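Local coordinates for trehalose synthase regulatory protein (Candida albicans, PDB 5HUS) that probably serves as a regulatory subunit of the trehalose synthase complex, through a C-terminal domain of the trehalose-phosphatase (HAD) family, at residues Asp68-Leu73 with Ser210-Asn215; Ala204-Leu209 with Tyr260-Ser265. One frame throughout, in Å; residues are numbered along the deposited sequence.

Contact 1: residues Asp68-Leu73 with Ser210-Asn215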
ATOM      1  N   ASP A  68      -3.967  16.046 -15.714  1.00 36.17           N
ATOM      2  CA  ASP A  68      -5.080  15.122 -15.526  1.00 45.04           C
ATOM      3  C   ASP A  68      -4.655  13.850 -14.803  1.00 35.31           C
ATOM      4  O   ASP A  68      -5.400  12.876 -14.761  1.00 31.12           O
ATOM      5  CB  ASP A  68      -5.700  14.767 -16.876  1.00 51.97           C
ATOM      6  CG  ASP A  68      -4.654  14.452 -17.925  1.00 60.25           C
ATOM      7  OD1 ASP A  68      -3.484  14.221 -17.547  1.00 48.78           O
ATOM      8  OD2 ASP A  68      -4.998  14.435 -19.127  1.00 61.64           O
ATOM      9  N   THR A  69      -3.456  13.866 -14.230  1.00 34.42           N
ATOM     10  CA  THR A  69      -2.881  12.659 -13.655  1.00 24.33           C
ATOM     11  C   THR A  69      -2.557  12.858 -12.178  1.00 23.11           C
ATOM     12  O   THR A  69      -2.032  13.895 -11.779  1.00 25.36           O
ATOM     13  CB  THR A  69      -1.609  12.243 -14.420  1.00 35.17           C
ATOM     14  OG1 THR A  69      -1.920  12.093 -15.812  1.00 35.78           O
ATOM     15  CG2 THR A  69      -1.057  10.933 -13.883  1.00 29.72           C
ATOM     16  N   PHE A  70      -2.893  11.861 -11.370  1.00 22.26           N
ATOM     17  CA  PHE A  70      -2.647  11.916  -9.933  1.00 21.27           C
ATOM     18  C   PHE A  70      -1.869  10.682  -9.512  1.00 20.90           C
ATOM     19  O   PHE A  70      -2.339   9.555  -9.688  1.00 23.01           O
ATOM     20  CB  PHE A  70      -3.964  12.011  -9.165  1.00 23.58           C
ATOM     21  CG  PHE A  70      -4.863  13.107  -9.652  1.00 28.48           C
ATOM     22  CD1 PHE A  70      -5.953  12.819 -10.459  1.00 36.88           C
ATOM     23  CD2 PHE A  70      -4.605  14.427  -9.324  1.00 29.44           C
ATOM     24  CE1 PHE A  70      -6.777  13.832 -10.919  1.00 41.62           C
ATOM     25  CE2 PHE A  70      -5.425  15.441  -9.779  1.00 36.11           C
ATOM     26  CZ  PHE A  70      -6.510  15.144 -10.578  1.00 40.35           C
ATOM     27  N   VAL A  71      -0.671  10.898  -8.972  1.00 21.15           N
ATOM     28  CA  VAL A  71       0.196   9.802  -8.556  1.00 17.27           C
ATOM     29  C   VAL A  71       0.267   9.717  -7.039  1.00 18.12           C
ATOM     30  O   VAL A  71       0.552  10.717  -6.380  1.00 19.24           O
ATOM     31  CB  VAL A  71       1.624   9.970  -9.114  1.00 21.91           C
ATOM     32  CG1 VAL A  71       2.502   8.805  -8.697  1.00 20.51           C
ATOM     33  CG2 VAL A  71       1.577  10.091 -10.636  1.00 20.92           C
ATOM     34  N   TYR A  72      -0.016   8.529  -6.501  1.00 18.11           N
ATOM     35  CA  TYR A  72       0.047   8.278  -5.055  1.00 17.35           C
ATOM     36  C   TYR A  72       1.033   7.177  -4.720  1.00 17.57           C
ATOM     37  O   TYR A  72       1.074   6.142  -5.384  1.00 19.79           O
ATOM     38  CB  TYR A  72      -1.332   7.897  -4.501  1.00 15.87           C
ATOM     39  CG  TYR A  72      -2.234   9.083  -4.329  1.00 20.01           C
ATOM     40  CD1 TYR A  72      -2.810   9.704  -5.434  1.00 18.04           C
ATOM     41  CD2 TYR A  72      -2.504   9.596  -3.068  1.00 19.25           C
ATOM     42  CE1 TYR A  72      -3.621  10.811  -5.281  1.00 20.57           C
ATOM     43  CE2 TYR A  72      -3.321  10.699  -2.904  1.00 18.45           C
ATOM     44  CZ  TYR A  72      -3.868  11.305  -4.013  1.00 19.46           C
ATOM     45  OH  TYR A  72      -4.689  12.398  -3.853  1.00 20.77           O
ATOM     46  N   LEU A  73       1.831   7.417  -3.684  1.00 18.62           N
ATOM     47  CA  LEU A  73       2.691   6.389  -3.114  1.00 16.05           C
ATOM     48  C   LEU A  73       1.963   5.635  -2.004  1.00 15.37           C
ATOM     49  O   LEU A  73       1.400   6.254  -1.104  1.00 18.70           O
ATOM     50  CB  LEU A  73       3.966   7.016  -2.550  1.00 15.29           C
ATOM     51  CG  LEU A  73       4.840   6.063  -1.735  1.00 20.14           C
ATOM     52  CD1 LEU A  73       5.601   5.124  -2.660  1.00 17.88           C
ATOM     53  CD2 LEU A  73       5.796   6.848  -0.831  1.00 26.44           C
ATOM     54  N   SER A 210     -12.244   7.699  -4.842  1.00 20.66           N
ATOM     55  CA  SER A 210     -13.479   8.466  -4.646  1.00 22.53           C
ATOM     56  C   SER A 210     -13.242   9.972  -4.667  1.00 23.69           C
ATOM     57  O   SER A 210     -14.020  10.719  -5.250  1.00 24.65           O
ATOM     58  CB  SER A 210     -14.159   8.076  -3.323  1.00 21.57           C
ATOM     59  OG  SER A 210     -14.551   6.714  -3.339  1.00 27.35           O
ATOM     60  N   CYS A 211     -12.170  10.419  -4.021  1.00 19.84           N
ATOM     61  CA  CYS A 211     -11.868  11.842  -3.961  1.00 21.01           C
ATOM     62  C   CYS A 211     -11.668  12.435  -5.344  1.00 22.62           C
ATOM     63  O   CYS A 211     -12.226  13.484  -5.660  1.00 29.07           O
ATOM     64  CB  CYS A 211     -10.630  12.099  -3.106  1.00 20.76           C
ATOM     65  SG  CYS A 211     -10.921  11.851  -1.359  1.00 26.68           S
ATOM     66  N   HIS A 212     -10.878  11.762  -6.170  1.00 20.45           N
ATOM     67  CA  HIS A 212     -10.607  12.279  -7.495  1.00 21.76           C
ATOM     68  C   HIS A 212     -11.739  11.954  -8.472  1.00 25.39           C
ATOM     69  O   HIS A 212     -11.976  12.704  -9.418  1.00 27.96           O
ATOM     70  CB  HIS A 212      -9.267  11.742  -8.001  1.00 24.21           C
ATOM     71  CG  HIS A 212      -8.095  12.259  -7.227  1.00 23.10           C
ATOM     72  ND1 HIS A 212      -7.602  13.536  -7.395  1.00 27.25           N
ATOM     73  CD2 HIS A 212      -7.334  11.685  -6.263  1.00 23.85           C
ATOM     74  CE1 HIS A 212      -6.578  13.721  -6.579  1.00 28.30           C
ATOM     75  NE2 HIS A 212      -6.397  12.614  -5.880  1.00 25.69           N
ATOM     76  N   ASN A 213     -12.446  10.855  -8.230  1.00 22.97           N
ATOM     77  CA  ASN A 213     -13.528  10.437  -9.126  1.00 27.51           C
ATOM     78  C   ASN A 213     -14.797  11.264  -8.946  1.00 38.81           C
ATOM     79  O   ASN A 213     -15.525  11.514  -9.907  1.00 30.66           O
ATOM     80  CB  ASN A 213     -13.856   8.955  -8.912  1.00 28.15           C
ATOM     81  CG  ASN A 213     -14.671   8.363 -10.047  1.00 34.20           C
ATOM     82  OD1 ASN A 213     -14.487   8.715 -11.209  1.00 28.21           O
ATOM     83  ND2 ASN A 213     -15.573   7.449  -9.710  1.00 30.34           N
ATOM     84  N   SER A 214     -15.064  11.679  -7.713  1.00 28.14           N
ATOM     85  CA  SER A 214     -16.302  12.387  -7.400  1.00 32.70           C
ATOM     86  C   SER A 214     -16.038  13.820  -6.968  1.00 32.35           C
ATOM     87  O   SER A 214     -16.954  14.518  -6.533  1.00 35.65           O
ATOM     88  CB  SER A 214     -17.073  11.649  -6.307  1.00 31.79           C
ATOM     89  OG  SER A 214     -17.295  10.295  -6.661  1.00 40.93           O
ATOM     90  N   ASN A 215     -14.783  14.244  -7.095  1.00 31.58           N
ATOM     91  CA  ASN A 215     -14.351  15.580  -6.688  1.00 36.55           C
ATOM     92  C   ASN A 215     -14.728  15.934  -5.249  1.00 46.07           C
ATOM     93  O   ASN A 215     -15.344  16.968  -4.998  1.00 41.40           O
ATOM     94  CB  ASN A 215     -14.919  16.635  -7.633  1.00 48.65           C
ATOM     95  CG  ASN A 215     -13.838  17.456  -8.295  1.00 53.45           C
ATOM     96  OD1 ASN A 215     -13.172  18.263  -7.648  1.00 59.99           O
ATOM     97  ND2 ASN A 215     -13.652  17.249  -9.593  1.00 63.07           N
TER

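Contact 2: residues Ala204-Leu209 with Tyr260-Ser265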
ATOM      1  N   ALA A 204      -8.167   2.480   1.533  1.00 18.39           N
ATOM      2  CA  ALA A 204      -7.443   3.702   1.199  1.00 18.60           C
ATOM      3  C   ALA A 204      -7.476   3.976  -0.301  1.00 17.79           C
ATOM      4  O   ALA A 204      -7.656   5.113  -0.725  1.00 16.80           O
ATOM      5  CB  ALA A 204      -6.000   3.627   1.694  1.00 17.84           C
ATOM      6  N   ILE A 205      -7.297   2.931  -1.101  1.00 15.55           N
ATOM      7  CA  ILE A 205      -7.352   3.080  -2.546  1.00 18.43           C
ATOM      8  C   ILE A 205      -8.745   3.564  -2.948  1.00 20.99           C
ATOM      9  O   ILE A 205      -8.885   4.491  -3.742  1.00 18.49           O
ATOM     10  CB  ILE A 205      -7.004   1.763  -3.269  1.00 16.24           C
ATOM     11  CG1 ILE A 205      -5.507   1.462  -3.092  1.00 21.69           C
ATOM     12  CG2 ILE A 205      -7.366   1.864  -4.771  1.00 18.94           C
ATOM     13  CD1 ILE A 205      -5.075   0.104  -3.599  1.00 24.11           C
ATOM     14  N   ARG A 206      -9.771   2.964  -2.354  1.00 21.44           N
ATOM     15  CA  ARG A 206     -11.145   3.365  -2.636  1.00 17.84           C
ATOM     16  C   ARG A 206     -11.383   4.820  -2.250  1.00 20.04           C
ATOM     17  O   ARG A 206     -12.053   5.550  -2.969  1.00 21.84           O
ATOM     18  CB  ARG A 206     -12.134   2.456  -1.902  1.00 19.80           C
ATOM     19  CG  ARG A 206     -13.587   2.893  -2.060  1.00 23.60           C
ATOM     20  CD  ARG A 206     -14.544   1.920  -1.378  1.00 22.07           C
ATOM     21  NE  ARG A 206     -14.391   1.899   0.072  1.00 29.11           N
ATOM     22  CZ  ARG A 206     -15.086   1.110   0.885  1.00 31.78           C
ATOM     23  NH1 ARG A 206     -15.990   0.274   0.389  1.00 31.34           N
ATOM     24  NH2 ARG A 206     -14.877   1.155   2.196  1.00 28.84           N
ATOM     25  N   LEU A 207     -10.815   5.242  -1.125  1.00 19.57           N
ATOM     26  CA  LEU A 207     -10.951   6.626  -0.670  1.00 14.73           C
ATOM     27  C   LEU A 207     -10.287   7.608  -1.637  1.00 18.96           C
ATOM     28  O   LEU A 207     -10.881   8.617  -2.026  1.00 18.51           O
ATOM     29  CB  LEU A 207     -10.361   6.776   0.743  1.00 14.98           C
ATOM     30  CG  LEU A 207     -10.411   8.144   1.437  1.00 18.92           C
ATOM     31  CD1 LEU A 207     -10.377   7.955   2.947  1.00 23.28           C
ATOM     32  CD2 LEU A 207      -9.256   9.061   1.020  1.00 20.73           C
ATOM     33  N   VAL A 208      -9.042   7.327  -2.009  1.00 20.99           N
ATOM     34  CA  VAL A 208      -8.328   8.190  -2.945  1.00 17.92           C
ATOM     35  C   VAL A 208      -9.048   8.237  -4.290  1.00 19.05           C
ATOM     36  O   VAL A 208      -9.254   9.313  -4.853  1.00 20.01           O
ATOM     37  CB  VAL A 208      -6.872   7.719  -3.127  1.00 17.42           C
ATOM     38  CG1 VAL A 208      -6.187   8.498  -4.239  1.00 20.28           C
ATOM     39  CG2 VAL A 208      -6.111   7.875  -1.807  1.00 17.05           C
ATOM     40  N   LEU A 209      -9.459   7.074  -4.781  1.00 16.62           N
ATOM     41  CA  LEU A 209     -10.215   7.009  -6.027  1.00 22.82           C
ATOM     42  C   LEU A 209     -11.498   7.842  -5.936  1.00 24.45           C
ATOM     43  O   LEU A 209     -11.779   8.632  -6.839  1.00 23.23           O
ATOM     44  CB  LEU A 209     -10.534   5.558  -6.388  1.00 19.20           C
ATOM     45  CG  LEU A 209     -11.414   5.329  -7.622  1.00 17.64           C
ATOM     46  CD1 LEU A 209     -10.815   5.986  -8.859  1.00 21.90           C
ATOM     47  CD2 LEU A 209     -11.606   3.841  -7.851  1.00 27.27           C
ATOM     48  N   TYR A 260      -4.235  -5.938  -6.374  1.00 20.21           N
ATOM     49  CA  TYR A 260      -4.352  -6.254  -7.805  1.00 20.18           C
ATOM     50  C   TYR A 260      -5.771  -6.696  -8.129  1.00 22.91           C
ATOM     51  O   TYR A 260      -6.380  -6.227  -9.086  1.00 20.76           O
ATOM     52  CB  TYR A 260      -3.377  -7.360  -8.235  1.00 17.67           C
ATOM     53  CG  TYR A 260      -1.919  -7.000  -8.137  1.00 19.70           C
ATOM     54  CD1 TYR A 260      -1.450  -5.765  -8.563  1.00 22.73           C
ATOM     55  CD2 TYR A 260      -1.009  -7.901  -7.606  1.00 23.34           C
ATOM     56  CE1 TYR A 260      -0.100  -5.445  -8.469  1.00 20.84           C
ATOM     57  CE2 TYR A 260       0.329  -7.590  -7.500  1.00 20.76           C
ATOM     58  CZ  TYR A 260       0.777  -6.365  -7.927  1.00 21.69           C
ATOM     59  OH  TYR A 260       2.112  -6.071  -7.808  1.00 22.90           O
ATOM     60  N   GLU A 261      -6.286  -7.617  -7.329  1.00 26.17           N
ATOM     61  CA  GLU A 261      -7.633  -8.128  -7.554  1.00 26.97           C
ATOM     62  C   GLU A 261      -8.674  -7.015  -7.474  1.00 25.79           C
ATOM     63  O   GLU A 261      -9.614  -6.978  -8.273  1.00 26.01           O
ATOM     64  CB  GLU A 261      -7.943  -9.239  -6.552  1.00 26.02           C
ATOM     65  CG  GLU A 261      -7.113 -10.495  -6.771  1.00 27.69           C
ATOM     66  CD  GLU A 261      -7.347 -11.546  -5.701  1.00 45.51           C
ATOM     67  OE1 GLU A 261      -8.339 -11.428  -4.961  1.00 40.70           O
ATOM     68  OE2 GLU A 261      -6.532 -12.489  -5.600  1.00 46.54           O
ATOM     69  N   TYR A 262      -8.498  -6.094  -6.528  1.00 22.96           N
ATOM     70  CA  TYR A 262      -9.427  -4.972  -6.389  1.00 21.14           C
ATOM     71  C   TYR A 262      -9.372  -4.027  -7.588  1.00 24.40           C
ATOM     72  O   TYR A 262     -10.409  -3.655  -8.143  1.00 26.00           O
ATOM     73  CB  TYR A 262      -9.152  -4.189  -5.096  1.00 20.87           C
ATOM     74  CG  TYR A 262     -10.020  -2.952  -4.953  1.00 23.93           C
ATOM     75  CD1 TYR A 262     -11.405  -3.032  -5.066  1.00 22.11           C
ATOM     76  CD2 TYR A 262      -9.459  -1.706  -4.710  1.00 23.17           C
ATOM     77  CE1 TYR A 262     -12.204  -1.904  -4.945  1.00 26.75           C
ATOM     78  CE2 TYR A 262     -10.246  -0.573  -4.582  1.00 23.76           C
ATOM     79  CZ  TYR A 262     -11.620  -0.677  -4.703  1.00 30.55           C
ATOM     80  OH  TYR A 262     -12.409   0.445  -4.574  1.00 26.68           O
ATOM     81  N   VAL A 263      -8.165  -3.631  -7.989  1.00 22.13           N
ATOM     82  CA  VAL A 263      -8.024  -2.722  -9.115  1.00 20.10           C
ATOM     83  C   VAL A 263      -8.494  -3.398 -10.402  1.00 22.42           C
ATOM     84  O   VAL A 263      -9.115  -2.755 -11.242  1.00 23.91           O
ATOM     85  CB  VAL A 263      -6.570  -2.222  -9.256  1.00 20.42           C
ATOM     86  CG1 VAL A 263      -6.394  -1.425 -10.535  1.00 24.53           C
ATOM     87  CG2 VAL A 263      -6.219  -1.369  -8.044  1.00 22.19           C
ATOM     88  N   ASN A 264      -8.223  -4.695 -10.542  1.00 23.20           N
ATOM     89  CA  ASN A 264      -8.723  -5.454 -11.696  1.00 28.45           C
ATOM     90  C   ASN A 264     -10.243  -5.419 -11.772  1.00 26.58           C
ATOM     91  O   ASN A 264     -10.821  -5.280 -12.853  1.00 30.88           O
ATOM     92  CB  ASN A 264      -8.253  -6.910 -11.646  1.00 25.35           C
ATOM     93  CG  ASN A 264      -6.803  -7.070 -12.056  1.00 23.53           C
ATOM     94  OD1 ASN A 264      -6.198  -6.150 -12.598  1.00 24.86           O
ATOM     95  ND2 ASN A 264      -6.242  -8.247 -11.806  1.00 28.57           N
ATOM     96  N   SER A 265     -10.881  -5.527 -10.613  1.00 28.66           N
ATOM     97  CA  SER A 265     -12.336  -5.562 -10.531  1.00 36.10           C
ATOM     98  C   SER A 265     -12.968  -4.205 -10.839  1.00 36.31           C
ATOM     99  O   SER A 265     -14.150  -4.132 -11.161  1.00 34.21           O
ATOM    100  CB  SER A 265     -12.777  -6.048  -9.149  1.00 29.99           C
ATOM    101  OG  SER A 265     -12.685  -5.027  -8.167  1.00 26.58           O
TER

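Contact 1: residues Asp68-Leu73 with Ser210-Asn215
Strand 69-74 of the central sheet meets the C-terminal end of helix 200-213 through a cluster of three aromatic side chains. This is a helix packed on the parallel strands of the alpha/beta sheet expected of the HAD fold. His212 is the helix's contribution, and Phe70 and Tyr72 come from one face of the strand. The imidazole lies over one face of the Phe70 ring in a face-to-face stack, with centroids 4.0 Å apart and planes at 26°. His212 ND1 sits 3.4 Å above the Phe70 ring plane, over its centre. Phe70 CB adds a CH-pi contact to the same imidazole. The Tyr72 and His212 side chains run toward each other. The tyrosine hydroxyl reaches the edge of the imidazole in the ring plane, and Tyr72 OH and His212 NE2 are hydrogen-bonded at 2.7 Å. The two rings meet rim to rim, with planes at 70°. The first torsion of His212 (chi1 -67°) sets CG anti to the carbonyl carbon and directs the ring to the strand. His212 O accepts a bond from Lys20 NZ on the adjacent strand. The stack and the edge bond together limit rotation of the imidazole, and two partners, His212 NE2 and Ile105 N, hold the Tyr72 hydroxyl.

Contact 2: residues Ala204-Leu209 with Tyr260-Ser265
The chi1 of Tyr262 is 176°, which sets CG anti to the backbone N and extends the ring from helix 254-265 across to helix 200-213. Ile205 has its CG2 branch anti to its own backbone N, and this methyl meets the ring. Ile205 and Tyr262 lie alongside each other and run in opposite senses. Ile205 CG2 lies 3.8 Å from Tyr262 CE2 and 4.1 Å from Tyr262 CD2. The methyl is at the ring edge, near its plane, so this is not a CH-pi contact over the face.

The phenol oxygen extends beyond Ile205 to the base of Arg206. Tyr262 OH is 3.4 Å from Arg206 CB and 3.7 Å from Arg206 CG. The arginine runs across the phenol nearly perpendicular to it, with the guanidinium and ring planes 89° apart. The arginine chain bends at chi3 (66°) and carries its guanidinium away from the tyrosine's helix. There it forms a salt bridge with Asp235 and hydrogen bonds to the carbonyls of Gln230 and Phe228. Met232 touches both Arg206 and Tyr262.

Ser265 OG donates to Tyr262 O at 2.7 Å, three residues back along the chain.

Both helices pack on the parallel part of the central mixed sheet, where Ile205 and Val263 both touch Tyr248 of strand 243-250. The contact joins them side by side, as two neighbouring helices covering the sheet of this alpha/beta, HAD-type domain. The pairing rests on van der Waals packing, with the phenol meeting the aliphatic part of Arg206 while its guanidinium is engaged by Asp235 and main-chain carbonyls.

In the fold
From the N terminus, the chain passes strand 20-26 and helices 53-59 and 61-65 before strand 69-74, where contact 1 opens. It then runs through 136 residues, including the four-stranded antiparallel sheet, before helix 200-213 returns to close the long loop of contact 1. Contact 2 opens on the same helix at 204-209, just before 210-215. It closes a shorter loop of 50 residues when helix 254-265 arrives, after strand 243-250. The segments alternate along the chain, so the two loops cross. Helix 200-213 is the shared element: its C-terminal end meets the strand, and its preceding turns meet the helix. The contacts also touch directly, Tyr72 CE1 lying 3.6 Å from Val208 CG1.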